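Local coordinates for probable starch synthase 4, chloroplastic/amyloplastic (PDB 6GNE), which is probably a plastid starch synthase with the two-domain GT-B glycosyltransferase fold, here with ADP bound, at residues Gln340-Ser346 against His368-Lys374. Numbering follows the deposited sequence.
Sequences QFVLLGS and HVRLLLK. With ADP (adenosine-5'-diphosphate), chain F.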
loop_
_atom_site.group_PDB
_atom_site.type_symbol
_atom_site.label_atom_id
_atom_site.label_comp_id
_atom_site.label_asym_id
_atom_site.label_seq_id
_atom_site.Cartn_x
_atom_site.Cartn_y
_atom_site.Cartn_z
ATOM N N GLN A 340 9.456 -25.476 -6.937
ATOM C CA GLN A 340 9.712 -25.115 -5.544
ATOM C C GLN A 340 8.902 -23.887 -5.171
ATOM O O GLN A 340 8.462 -23.139 -6.037
ATOM C CB GLN A 340 11.194 -24.824 -5.346
ATOM C CG GLN A 340 12.126 -25.961 -5.779
ATOM C CD GLN A 340 13.599 -25.623 -5.642
ATOM O OE1 GLN A 340 14.030 -24.559 -6.050
ATOM N NE2 GLN A 340 14.375 -26.543 -5.083
ATOM N N PHE A 341 8.684 -23.692 -3.880
ATOM C CA PHE A 341 7.832 -22.626 -3.371
ATOM C C PHE A 341 8.427 -21.974 -2.097
ATOM O O PHE A 341 8.743 -22.667 -1.120
ATOM C CB PHE A 341 6.456 -23.196 -3.050
ATOM C CG PHE A 341 5.378 -22.167 -2.951
ATOM C CD1 PHE A 341 5.243 -21.368 -1.831
ATOM C CD2 PHE A 341 4.515 -21.979 -3.998
ATOM C CE1 PHE A 341 4.265 -20.399 -1.751
ATOM C CE2 PHE A 341 3.522 -20.999 -3.940
ATOM C CZ PHE A 341 3.402 -20.204 -2.823
ATOM N N VAL A 342 8.522 -20.649 -2.109
ATOM C CA VAL A 342 8.955 -19.861 -0.972
ATOM C C VAL A 342 7.871 -18.858 -0.607
ATOM O O VAL A 342 7.543 -18.008 -1.418
ATOM C CB VAL A 342 10.244 -19.073 -1.275
ATOM C CG1 VAL A 342 10.640 -18.230 -0.088
ATOM C CG2 VAL A 342 11.378 -20.045 -1.508
ATOM N N LEU A 343 7.341 -18.966 0.608
ATOM C CA LEU A 343 6.346 -18.038 1.114
ATOM C C LEU A 343 7.004 -17.159 2.169
ATOM O O LEU A 343 7.667 -17.653 3.095
ATOM C CB LEU A 343 5.148 -18.754 1.737
ATOM C CG LEU A 343 4.072 -17.909 2.421
ATOM C CD1 LEU A 343 3.417 -16.951 1.431
ATOM C CD2 LEU A 343 2.999 -18.783 2.999
ATOM N N LEU A 344 6.801 -15.857 2.026
ATOM C CA LEU A 344 7.113 -14.907 3.073
ATOM C C LEU A 344 5.832 -14.155 3.398
ATOM O O LEU A 344 5.335 -13.406 2.586
ATOM C CB LEU A 344 8.196 -13.948 2.598
ATOM C CG LEU A 344 8.595 -12.829 3.547
ATOM C CD1 LEU A 344 9.056 -13.424 4.855
ATOM C CD2 LEU A 344 9.710 -12.028 2.874
ATOM N N GLY A 345 5.280 -14.387 4.577
ATOM C CA GLY A 345 4.063 -13.685 4.966
ATOM C C GLY A 345 3.701 -13.946 6.403
ATOM O O GLY A 345 4.067 -14.983 6.947
ATOM N N SER A 346 2.997 -13.009 7.026
ATOM C CA SER A 346 2.335 -13.333 8.283
ATOM C C SER A 346 0.944 -12.762 8.365
ATOM O O SER A 346 0.584 -11.894 7.600
ATOM C CB SER A 346 3.186 -12.964 9.514
ATOM O OG SER A 346 3.408 -11.595 9.533
ATOM N N HIS A 368 12.219 -28.485 -1.392
ATOM C CA HIS A 368 11.525 -27.668 -2.389
ATOM C C HIS A 368 10.501 -26.659 -1.828
ATOM O O HIS A 368 10.021 -25.834 -2.572
ATOM C CB HIS A 368 10.851 -28.594 -3.420
ATOM C CG HIS A 368 11.775 -29.619 -3.997
ATOM N ND1 HIS A 368 12.485 -29.427 -5.163
ATOM C CD2 HIS A 368 12.131 -30.849 -3.544
ATOM C CE1 HIS A 368 13.232 -30.493 -5.405
ATOM N NE2 HIS A 368 13.032 -31.367 -4.437
ATOM N N VAL A 369 10.163 -26.711 -0.544
ATOM C CA VAL A 369 9.184 -25.788 0.028
ATOM C C VAL A 369 9.677 -25.197 1.337
ATOM O O VAL A 369 10.042 -25.936 2.236
ATOM C CB VAL A 369 7.831 -26.496 0.248
ATOM C CG1 VAL A 369 6.815 -25.553 0.872
ATOM C CG2 VAL A 369 7.289 -26.954 -1.097
ATOM N N ARG A 370 9.675 -23.865 1.440
ATOM C CA ARG A 370 9.977 -23.194 2.710
ATOM C C ARG A 370 9.009 -22.069 2.951
ATOM O O ARG A 370 8.711 -21.314 2.049
ATOM C CB ARG A 370 11.411 -22.674 2.747
ATOM C CG ARG A 370 11.891 -22.307 4.153
ATOM C CD ARG A 370 12.328 -23.490 5.024
ATOM N NE ARG A 370 13.491 -24.188 4.478
ATOM C CZ ARG A 370 13.475 -25.388 3.863
ATOM N NH1 ARG A 370 12.332 -26.063 3.685
ATOM N NH2 ARG A 370 14.615 -25.934 3.378
ATOM N N LEU A 371 8.508 -21.990 4.180
ATOM C CA LEU A 371 7.547 -20.970 4.601
ATOM C C LEU A 371 8.209 -20.126 5.661
ATOM O O LEU A 371 8.728 -20.658 6.632
ATOM C CB LEU A 371 6.292 -21.625 5.186
ATOM C CG LEU A 371 5.224 -22.002 4.171
ATOM C CD1 LEU A 371 5.749 -22.997 3.170
ATOM C CD2 LEU A 371 4.010 -22.585 4.868
ATOM N N LEU A 372 8.181 -18.814 5.466
ATOM C CA LEU A 372 8.838 -17.874 6.377
ATOM C C LEU A 372 7.748 -16.962 6.965
ATOM O O LEU A 372 7.353 -15.964 6.374
ATOM C CB LEU A 372 9.904 -17.104 5.609
ATOM C CG LEU A 372 11.027 -18.030 5.116
ATOM C CD1 LEU A 372 11.757 -17.403 3.926
ATOM C CD2 LEU A 372 11.993 -18.408 6.238
ATOM N N LEU A 373 7.210 -17.385 8.101
ATOM C CA LEU A 373 6.024 -16.763 8.667
ATOM C C LEU A 373 6.383 -15.555 9.507
ATOM O O LEU A 373 6.416 -15.626 10.726
ATOM C CB LEU A 373 5.204 -17.786 9.449
ATOM C CG LEU A 373 4.761 -18.994 8.594
ATOM C CD1 LEU A 373 3.830 -19.899 9.416
ATOM C CD2 LEU A 373 4.130 -18.593 7.269
ATOM N N LYS A 374 6.688 -14.460 8.823
ATOM C CA LYS A 374 7.165 -13.230 9.443
ATOM C C LYS A 374 7.218 -12.075 8.424
ATOM O O LYS A 374 7.169 -12.306 7.232
ATOM C CB LYS A 374 8.573 -13.430 10.040
ATOM C CG LYS A 374 9.638 -13.765 8.991
ATOM C CD LYS A 374 10.956 -14.195 9.602
ATOM C CE LYS A 374 12.031 -14.174 8.537
ATOM N NZ LYS A 374 13.323 -14.597 9.103
HETATM P PB ADP F . -1.154 -4.579 0.863
HETATM O O1B ADP F . -1.144 -3.079 0.886
HETATM O O2B ADP F . -0.276 -5.271 1.866
HETATM O O3B ADP F . -2.568 -5.111 0.910
HETATM P PA ADP F . 0.409 -4.162 -1.525
HETATM O O1A ADP F . 0.799 -5.090 -2.639
HETATM O O2A ADP F . -0.232 -2.872 -1.967
HETATM O O3A ADP F . -0.549 -5.023 -0.559
HETATM O "O5'" ADP F . 1.674 -3.778 -0.613
HETATM C "C5'" ADP F . 2.475 -4.768 0.036
HETATM C "C4'" ADP F . 3.890 -4.289 0.407
HETATM O "O4'" ADP F . 4.300 -4.897 1.641
HETATM C "C3'" ADP F . 4.950 -4.719 -0.586
HETATM O "O3'" ADP F . 6.031 -3.805 -0.517
HETATM C "C2'" ADP F . 5.411 -6.053 -0.060
HETATM O "O2'" ADP F . 6.716 -6.396 -0.490
HETATM C "C1'" ADP F . 5.384 -5.798 1.418
HETATM N N9 ADP F . 5.149 -7.012 2.232
HETATM C C8 ADP F . 3.983 -7.634 2.442
HETATM N N7 ADP F . 4.149 -8.680 3.283
HETATM C C5 ADP F . 5.445 -8.735 3.627
HETATM C C6 ADP F . 6.312 -9.604 4.483
HETATM N N6 ADP F . 5.777 -10.661 5.145
HETATM N N1 ADP F . 7.637 -9.290 4.557
HETATM C C2 ADP F . 8.151 -8.240 3.867
HETATM N N3 ADP F . 7.420 -7.434 3.079
HETATM C C4 ADP F . 6.095 -7.631 2.923
#
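The adenine of ADP docks where L344 and G345 meet K374, at the C-terminal end of two parallel strands: N6 donates to K374 O (3.0 Å, angle at hydrogen 165°), with G345 CA 3.5 Å from N6. L344 CG lies anti to the backbone N (chi1 177°), and from there CG and CD2 reach the adenine while CD1 sits near the carbonyls of L372 and K374. The inverse gamma turn centred on L373 ends the regular ladder here; L372 O takes both G345 N, at 3.2 Å, and the weak bond from K374 N that closes the turn. Before it, R370 N and L372 N donate to F341 O and L343 O, and F341 N and L343 N to H368 O and R370 O. On one face L343 CB and CD2 both rest 4.1 Å from L371 CG; on the other, L344 CD1 packs on L372 CB at 3.9 Å. At the far end the Q340 amide lies obliquely to the H368 ring, planes 60° apart, its OE1 and NE2 held by R297 and S303. With helix 350-362 the strands make a beta-alpha-beta unit at one edge of the Rossmann-like C-terminal sheet: strand 311-317 flanks 340-346, helix 324-336 packs over F341 and V369, and helix 377-386 over V342, L344 and L372.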